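Local structure of nitrite transporter NirC (Salmonella enterica subsp. enterica serovar Typhimurium, 4FC4) at residues B[1-9]-B[242-250]; B[196-205]-B[222-233]. The protein forms a pentameric channel of the formate/nitrite transporter family that carries nitrite into and out of the cell across the cytoplasmic membrane. All coordinates share one frame; numbering follows the deposited sequence.

How the contacts relate
Both contacts use helix 219-248, but at different levels along it. Contact 1 lies near its C-terminal end, where the first residues of the chain meet the last modelled ones. Contact 2 lies in its first half and is buried, nested within the loop of chain that contact 1 closes. Their centres are about 28 Å apart, and the nearest atoms of the two stay about 9 Å apart. The chemistry follows the place. Contact 1 is partly buried at the N-terminus and the last modelled residues, relies on aromatic and aliphatic packing, and borders a second subunit. Contact 2 joins asparagine, serine and glutamate by hydrogen bonds, with apolar packing beside them.

Contact 1 (B[1-9]-B[242-250]); sequences MFTDTINKC and GLGYWYATP
Phe2 and Tyr245 form an edge-to-face pair. The edge of Tyr245 is turned to one face of the Phe2 ring, with centroids 5.0 Å apart and planes at 67°. Phe2 CE1 and Tyr245 CE1 are the closest atoms, at 3.7 Å. The other face of Phe2 is covered by Met1 CG, 4.0 Å above the ring plane, so the ring is held between its chain neighbour and the tyrosine. Ala248 O lies at the ring edge, in its plane, 3.9 Å from Phe2 CE2, and Ala248 CB is 4.0 Å from the same Phe2 CE2. The CG of Phe2 stands anti to the carbonyl carbon (chi1 -35°), which turns the ring toward the end of helix 219-248. Phe2 is also the N-cap residue of helix 3-22.

One turn on, Ile6 points to the same helix. Its CG2 branch meets the edge of the Trp246 indole, 3.9 Å from Trp246 CZ3. Phe2 CB packs 3.8 Å from Thr249 CG2. Outside these, Met1 N lies 3.5 Å from Pro250 CD.

Further out, Trp169 of helix 150-172 stacks on Tyr245 and touches Ile6. The hydroxyl of Tyr245 hydrogen-bonds to Gly76 O and Tyr37 OH of the second subunit, whose Ala75 packs on Phe2.

No hydrogen bond crosses between 1-9 and 242-250. The N-terminal segment and the last modelled residues meet by apolar and aromatic packing, while the polar end of Tyr245 ties this layer to the subunit interface.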
# COMPACT_ATOMS: atom_id res chain seq x y z
N MET B 1 30.41 -3.69 4.64
CA MET B 1 29.01 -4.07 5.07
C MET B 1 28.78 -5.56 4.87
O MET B 1 29.77 -6.29 4.65
CB MET B 1 27.94 -3.22 4.35
CG MET B 1 28.36 -2.63 3.01
SD MET B 1 27.12 -1.49 2.36
CE MET B 1 27.17 -0.16 3.56
N PHE B 2 27.52 -6.02 4.95
CA PHE B 2 27.11 -7.46 4.78
C PHE B 2 27.59 -8.54 5.80
O PHE B 2 27.12 -9.68 5.71
CB PHE B 2 27.45 -7.97 3.37
CG PHE B 2 27.29 -6.94 2.26
CD1 PHE B 2 26.05 -6.27 2.06
CD2 PHE B 2 28.35 -6.68 1.39
CE1 PHE B 2 25.90 -5.37 1.03
CE2 PHE B 2 28.18 -5.77 0.36
CZ PHE B 2 26.97 -5.10 0.18
N THR B 3 28.51 -8.22 6.73
CA THR B 3 29.03 -9.18 7.73
C THR B 3 27.95 -9.68 8.70
O THR B 3 27.79 -10.87 8.88
CB THR B 3 30.23 -8.59 8.55
OG1 THR B 3 31.33 -8.33 7.68
CG2 THR B 3 30.69 -9.53 9.67
N ASP B 4 27.21 -8.78 9.33
CA ASP B 4 26.03 -9.21 10.08
C ASP B 4 25.04 -10.08 9.35
O ASP B 4 24.58 -11.04 9.93
CB ASP B 4 25.31 -8.03 10.71
CG ASP B 4 26.23 -7.25 11.63
OD1 ASP B 4 26.96 -7.90 12.45
OD2 ASP B 4 26.27 -6.01 11.51
N THR B 5 24.72 -9.80 8.08
CA THR B 5 23.71 -10.61 7.37
C THR B 5 24.23 -12.00 7.12
O THR B 5 23.52 -13.00 7.31
CB THR B 5 23.33 -9.99 6.02
OG1 THR B 5 23.01 -8.62 6.25
CG2 THR B 5 22.11 -10.66 5.42
N ILE B 6 25.48 -12.04 6.68
CA ILE B 6 26.17 -13.28 6.47
C ILE B 6 26.21 -14.12 7.74
O ILE B 6 25.84 -15.30 7.70
CB ILE B 6 27.55 -13.03 5.84
CG1 ILE B 6 27.37 -12.74 4.34
CG2 ILE B 6 28.49 -14.23 6.01
CD1 ILE B 6 28.49 -11.88 3.82
N ASN B 7 26.57 -13.53 8.87
CA ASN B 7 26.57 -14.29 10.14
C ASN B 7 25.22 -14.81 10.55
O ASN B 7 25.14 -15.92 11.03
CB ASN B 7 27.23 -13.53 11.28
CG ASN B 7 28.72 -13.36 11.08
OD1 ASN B 7 29.29 -12.37 11.53
ND2 ASN B 7 29.35 -14.29 10.37
N LYS B 8 24.17 -14.01 10.35
CA LYS B 8 22.80 -14.50 10.48
C LYS B 8 22.45 -15.70 9.59
O LYS B 8 21.84 -16.66 10.07
CB LYS B 8 21.82 -13.36 10.28
CG LYS B 8 21.49 -12.57 11.54
CD LYS B 8 21.44 -11.06 11.28
CE LYS B 8 20.18 -10.45 11.87
NZ LYS B 8 20.24 -9.00 11.58
N CYS B 9 22.85 -15.67 8.32
CA CYS B 9 22.63 -16.82 7.43
C CYS B 9 23.38 -18.06 7.86
O CYS B 9 22.87 -19.19 7.83
CB CYS B 9 23.07 -16.49 6.03
SG CYS B 9 22.08 -15.22 5.25
N GLY B 242 25.05 -16.58 -2.30
CA GLY B 242 26.00 -17.07 -1.29
C GLY B 242 27.42 -16.61 -1.55
O GLY B 242 28.05 -15.88 -0.73
N LEU B 243 27.94 -17.02 -2.69
CA LEU B 243 29.33 -16.73 -2.97
C LEU B 243 29.48 -15.28 -3.37
O LEU B 243 30.44 -14.64 -2.98
CB LEU B 243 29.86 -17.67 -4.04
CG LEU B 243 30.83 -18.76 -3.61
CD1 LEU B 243 30.40 -19.43 -2.32
CD2 LEU B 243 31.06 -19.76 -4.74
N GLY B 244 28.50 -14.74 -4.10
CA GLY B 244 28.45 -13.29 -4.40
C GLY B 244 28.68 -12.40 -3.18
O GLY B 244 29.62 -11.60 -3.14
N TYR B 245 27.84 -12.56 -2.17
CA TYR B 245 27.94 -11.68 -1.00
C TYR B 245 29.14 -11.98 -0.10
O TYR B 245 29.74 -11.06 0.47
CB TYR B 245 26.63 -11.58 -0.24
CG TYR B 245 25.70 -10.54 -0.88
CD1 TYR B 245 25.98 -9.19 -0.75
CD2 TYR B 245 24.53 -10.92 -1.54
CE1 TYR B 245 25.15 -8.21 -1.29
CE2 TYR B 245 23.66 -9.93 -2.08
CZ TYR B 245 24.01 -8.58 -1.96
OH TYR B 245 23.26 -7.57 -2.47
N TRP B 246 29.52 -13.25 -0.05
CA TRP B 246 30.77 -13.64 0.58
C TRP B 246 31.96 -12.87 0.04
O TRP B 246 32.68 -12.27 0.79
CB TRP B 246 31.01 -15.14 0.52
CG TRP B 246 32.24 -15.53 1.30
CD1 TRP B 246 33.53 -15.76 0.80
CD2 TRP B 246 32.35 -15.70 2.76
NE1 TRP B 246 34.38 -16.06 1.82
CE2 TRP B 246 33.74 -16.03 3.03
CE3 TRP B 246 31.46 -15.61 3.83
CZ2 TRP B 246 34.21 -16.29 4.32
CZ3 TRP B 246 31.94 -15.84 5.14
CH2 TRP B 246 33.29 -16.19 5.37
N TYR B 247 32.14 -12.82 -1.28
CA TYR B 247 33.30 -12.07 -1.83
C TYR B 247 33.11 -10.55 -1.91
O TYR B 247 34.03 -9.86 -2.30
CB TYR B 247 33.74 -12.64 -3.17
CG TYR B 247 34.30 -14.01 -2.99
CD1 TYR B 247 35.58 -14.21 -2.42
CD2 TYR B 247 33.54 -15.14 -3.35
CE1 TYR B 247 36.10 -15.48 -2.22
CE2 TYR B 247 34.07 -16.42 -3.17
CZ TYR B 247 35.34 -16.57 -2.61
OH TYR B 247 35.83 -17.83 -2.41
N ALA B 248 31.93 -10.05 -1.53
CA ALA B 248 31.60 -8.60 -1.54
C ALA B 248 31.92 -7.88 -0.22
O ALA B 248 31.96 -6.64 -0.17
CB ALA B 248 30.12 -8.39 -1.93
N THR B 249 32.11 -8.65 0.84
CA THR B 249 32.40 -8.10 2.16
C THR B 249 33.86 -7.63 2.24
O THR B 249 34.78 -8.42 1.94
CB THR B 249 32.09 -9.12 3.30
OG1 THR B 249 33.13 -10.10 3.35
CG2 THR B 249 30.79 -9.82 3.05
N PRO B 250 34.09 -6.34 2.62
CA PRO B 250 35.46 -5.81 2.73
C PRO B 250 36.13 -6.31 3.99
O PRO B 250 36.90 -7.26 3.92
CB PRO B 250 35.24 -4.30 2.79
CG PRO B 250 33.93 -4.18 3.50
CD PRO B 250 33.08 -5.31 2.97

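Contact 2 (B[196-205]-B[222-233]); sequences EHSVANMTLF and IGHNLLWVTLGN
Asn233 CG and Glu196 CG each stand anti to their carbonyl carbon (chi1 -72° for both). This brings the Asn233 amide to the backbone of 196-198, and a further bend at chi2 carries the Glu196 carboxylate to Asn225. The motif is a nearly antiparallel helix pair, 198-205 against 222-233, with axes 9.6 Å apart at 162°, in the aquaporin-like fold of this channel family.

Asn233 bridges the start of the shorter helix with both ends of its amide. Its ND2 donates to Glu196 O at 3.2 Å, in the carbonyl plane, and also to Gly157 O. Its OD1 accepts from Ser198 N at 2.9 Å on a lone pair, with Ser198 OG adding a weak bond. The helix start is thus gripped from outside, while the N-cap His197 receives Ala200 N on ND1 and bonds Thr81 through NE2.

Glu196 pairs with Lys145 in a salt bridge through OE2. Lys145 O also accepts from Asn225 ND2, so one lysine serves both side chains.

Leu226 packs midway, a knob among Ser198, Asn201, Met202 and Phe205, its CD2 lying 3.9 Å from Phe205 CE2 at the ring edge. At the far end, Phe205 CD2 meets Ile222 CG2 at 3.5 Å.

Asn225 ND2 reaches Glu196 OE1 at 2.8 Å on the anti side, 24° out of the carboxylate plane.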
# COMPACT_ATOMS: atom_id res chain seq x y z
N GLU B 196 11.47 -19.59 -13.28
CA GLU B 196 11.00 -20.93 -12.82
C GLU B 196 11.38 -21.19 -11.36
O GLU B 196 12.57 -21.15 -11.01
CB GLU B 196 11.65 -22.06 -13.69
CG GLU B 196 11.16 -22.21 -15.14
CD GLU B 196 9.71 -22.67 -15.28
OE1 GLU B 196 9.35 -23.87 -15.09
OE2 GLU B 196 8.90 -21.79 -15.56
N HIS B 197 10.39 -21.48 -10.51
CA HIS B 197 10.66 -21.80 -9.10
C HIS B 197 10.43 -23.27 -8.90
O HIS B 197 9.34 -23.75 -9.17
CB HIS B 197 9.79 -20.92 -8.15
CG HIS B 197 10.18 -21.04 -6.69
ND1 HIS B 197 9.39 -21.61 -5.79
CD2 HIS B 197 11.38 -20.69 -6.02
CE1 HIS B 197 10.04 -21.65 -4.57
NE2 HIS B 197 11.25 -21.05 -4.72
N SER B 198 11.47 -24.01 -8.53
CA SER B 198 11.40 -25.51 -8.40
C SER B 198 10.25 -25.99 -7.46
O SER B 198 9.37 -26.74 -7.88
CB SER B 198 12.75 -26.08 -7.95
OG SER B 198 13.06 -25.65 -6.61
N VAL B 199 10.25 -25.52 -6.22
CA VAL B 199 9.19 -25.88 -5.25
C VAL B 199 7.80 -25.39 -5.70
O VAL B 199 6.80 -26.11 -5.61
CB VAL B 199 9.55 -25.38 -3.82
CG1 VAL B 199 8.47 -25.70 -2.82
CG2 VAL B 199 10.86 -26.01 -3.36
N ALA B 200 7.71 -24.18 -6.20
CA ALA B 200 6.40 -23.71 -6.69
C ALA B 200 5.91 -24.58 -7.87
O ALA B 200 4.71 -24.81 -8.01
CB ALA B 200 6.44 -22.23 -7.08
N ASN B 201 6.82 -25.07 -8.71
CA ASN B 201 6.43 -25.93 -9.82
C ASN B 201 5.86 -27.26 -9.33
O ASN B 201 4.93 -27.79 -9.92
CB ASN B 201 7.58 -26.18 -10.81
CG ASN B 201 7.92 -24.96 -11.70
OD1 ASN B 201 8.89 -25.04 -12.50
ND2 ASN B 201 7.20 -23.86 -11.56
N MET B 202 6.41 -27.77 -8.24
CA MET B 202 5.92 -28.99 -7.60
C MET B 202 4.41 -28.95 -7.38
O MET B 202 3.73 -29.92 -7.71
CB MET B 202 6.60 -29.26 -6.25
CG MET B 202 8.10 -29.50 -6.31
SD MET B 202 8.87 -29.49 -4.66
CE MET B 202 10.57 -29.80 -5.12
N THR B 203 3.88 -27.85 -6.84
CA THR B 203 2.44 -27.75 -6.63
C THR B 203 1.73 -27.69 -8.01
O THR B 203 0.72 -28.35 -8.25
CB THR B 203 2.02 -26.54 -5.73
OG1 THR B 203 2.42 -26.77 -4.37
CG2 THR B 203 0.50 -26.41 -5.71
N LEU B 204 2.26 -26.89 -8.93
CA LEU B 204 1.59 -26.76 -10.21
C LEU B 204 1.51 -28.13 -10.86
O LEU B 204 0.45 -28.53 -11.38
CB LEU B 204 2.33 -25.79 -11.11
CG LEU B 204 1.60 -25.66 -12.44
CD1 LEU B 204 0.23 -24.99 -12.28
CD2 LEU B 204 2.55 -24.90 -13.34
N PHE B 205 2.64 -28.85 -10.81
CA PHE B 205 2.69 -30.13 -11.46
C PHE B 205 1.72 -31.11 -10.86
O PHE B 205 1.16 -31.94 -11.59
CB PHE B 205 4.11 -30.70 -11.52
CG PHE B 205 5.03 -29.92 -12.45
CD1 PHE B 205 4.58 -29.43 -13.65
CD2 PHE B 205 6.35 -29.66 -12.10
CE1 PHE B 205 5.42 -28.71 -14.49
CE2 PHE B 205 7.20 -28.95 -12.94
CZ PHE B 205 6.73 -28.47 -14.14
N ILE B 222 7.44 -33.96 -15.97
CA ILE B 222 7.55 -33.28 -14.67
C ILE B 222 8.98 -33.39 -14.11
O ILE B 222 9.56 -32.39 -13.72
CB ILE B 222 6.51 -33.77 -13.65
CG1 ILE B 222 5.10 -33.38 -14.11
CG2 ILE B 222 6.79 -33.14 -12.28
CD1 ILE B 222 3.97 -34.11 -13.41
N GLY B 223 9.57 -34.58 -14.15
CA GLY B 223 10.91 -34.77 -13.66
C GLY B 223 11.95 -33.98 -14.42
O GLY B 223 12.89 -33.44 -13.84
N HIS B 224 11.77 -33.92 -15.74
CA HIS B 224 12.58 -33.07 -16.63
C HIS B 224 12.64 -31.62 -16.18
O HIS B 224 13.73 -31.08 -16.01
CB HIS B 224 12.08 -33.17 -18.08
CG HIS B 224 12.83 -32.25 -19.01
ND1 HIS B 224 14.06 -32.52 -19.47
CD2 HIS B 224 12.49 -31.03 -19.55
CE1 HIS B 224 14.48 -31.54 -20.27
NE2 HIS B 224 13.54 -30.63 -20.31
N ASN B 225 11.49 -30.98 -15.99
CA ASN B 225 11.45 -29.57 -15.46
C ASN B 225 12.09 -29.43 -14.07
O ASN B 225 12.98 -28.61 -13.90
CB ASN B 225 10.04 -29.02 -15.42
CG ASN B 225 9.96 -27.60 -14.81
OD1 ASN B 225 10.06 -27.44 -13.58
ND2 ASN B 225 9.78 -26.58 -15.67
N LEU B 226 11.64 -30.23 -13.09
CA LEU B 226 12.18 -30.21 -11.72
C LEU B 226 13.71 -30.39 -11.69
O LEU B 226 14.40 -29.66 -10.94
CB LEU B 226 11.43 -31.19 -10.79
CG LEU B 226 9.94 -30.90 -10.49
CD1 LEU B 226 9.40 -31.82 -9.39
CD2 LEU B 226 9.73 -29.43 -10.06
N LEU B 227 14.27 -31.29 -12.53
CA LEU B 227 15.73 -31.43 -12.59
C LEU B 227 16.45 -30.14 -12.95
O LEU B 227 17.19 -29.60 -12.13
CB LEU B 227 16.18 -32.55 -13.52
CG LEU B 227 17.71 -32.68 -13.68
CD1 LEU B 227 18.40 -33.02 -12.34
CD2 LEU B 227 18.07 -33.73 -14.75
N TRP B 228 16.21 -29.62 -14.15
CA TRP B 228 16.82 -28.37 -14.59
C TRP B 228 16.45 -27.11 -13.79
O TRP B 228 17.31 -26.27 -13.51
CB TRP B 228 16.67 -28.23 -16.11
CG TRP B 228 17.31 -29.42 -16.77
CD1 TRP B 228 16.68 -30.51 -17.36
CD2 TRP B 228 18.75 -29.74 -16.84
NE1 TRP B 228 17.59 -31.42 -17.82
CE2 TRP B 228 18.85 -31.01 -17.55
CE3 TRP B 228 19.91 -29.09 -16.44
CZ2 TRP B 228 20.09 -31.61 -17.82
CZ3 TRP B 228 21.15 -29.66 -16.72
CH2 TRP B 228 21.24 -30.92 -17.38
N VAL B 229 15.20 -27.00 -13.35
CA VAL B 229 14.79 -25.85 -12.52
C VAL B 229 15.47 -25.89 -11.16
O VAL B 229 15.98 -24.88 -10.70
CB VAL B 229 13.27 -25.73 -12.47
CG1 VAL B 229 12.82 -24.57 -11.57
CG2 VAL B 229 12.80 -25.51 -13.90
N THR B 230 15.55 -27.07 -10.56
CA THR B 230 16.28 -27.19 -9.31
C THR B 230 17.77 -26.84 -9.42
O THR B 230 18.26 -26.02 -8.61
CB THR B 230 16.12 -28.59 -8.73
OG1 THR B 230 14.72 -28.82 -8.54
CG2 THR B 230 16.92 -28.76 -7.39
N LEU B 231 18.47 -27.48 -10.38
CA LEU B 231 19.89 -27.18 -10.60
C LEU B 231 20.06 -25.66 -10.83
O LEU B 231 20.99 -25.05 -10.30
CB LEU B 231 20.52 -27.99 -11.75
CG LEU B 231 20.52 -29.54 -11.67
CD1 LEU B 231 20.92 -30.15 -13.00
CD2 LEU B 231 21.37 -30.15 -10.55
N GLY B 232 19.12 -25.03 -11.54
CA GLY B 232 19.25 -23.59 -11.83
C GLY B 232 19.02 -22.75 -10.59
O GLY B 232 19.77 -21.80 -10.34
N ASN B 233 17.97 -23.07 -9.83
CA ASN B 233 17.74 -22.44 -8.52
C ASN B 233 19.01 -22.49 -7.65
O ASN B 233 19.34 -21.50 -6.95
CB ASN B 233 16.59 -23.13 -7.75
CG ASN B 233 15.21 -22.85 -8.32
OD1 ASN B 233 14.24 -23.58 -8.00
ND2 ASN B 233 15.06 -21.78 -9.13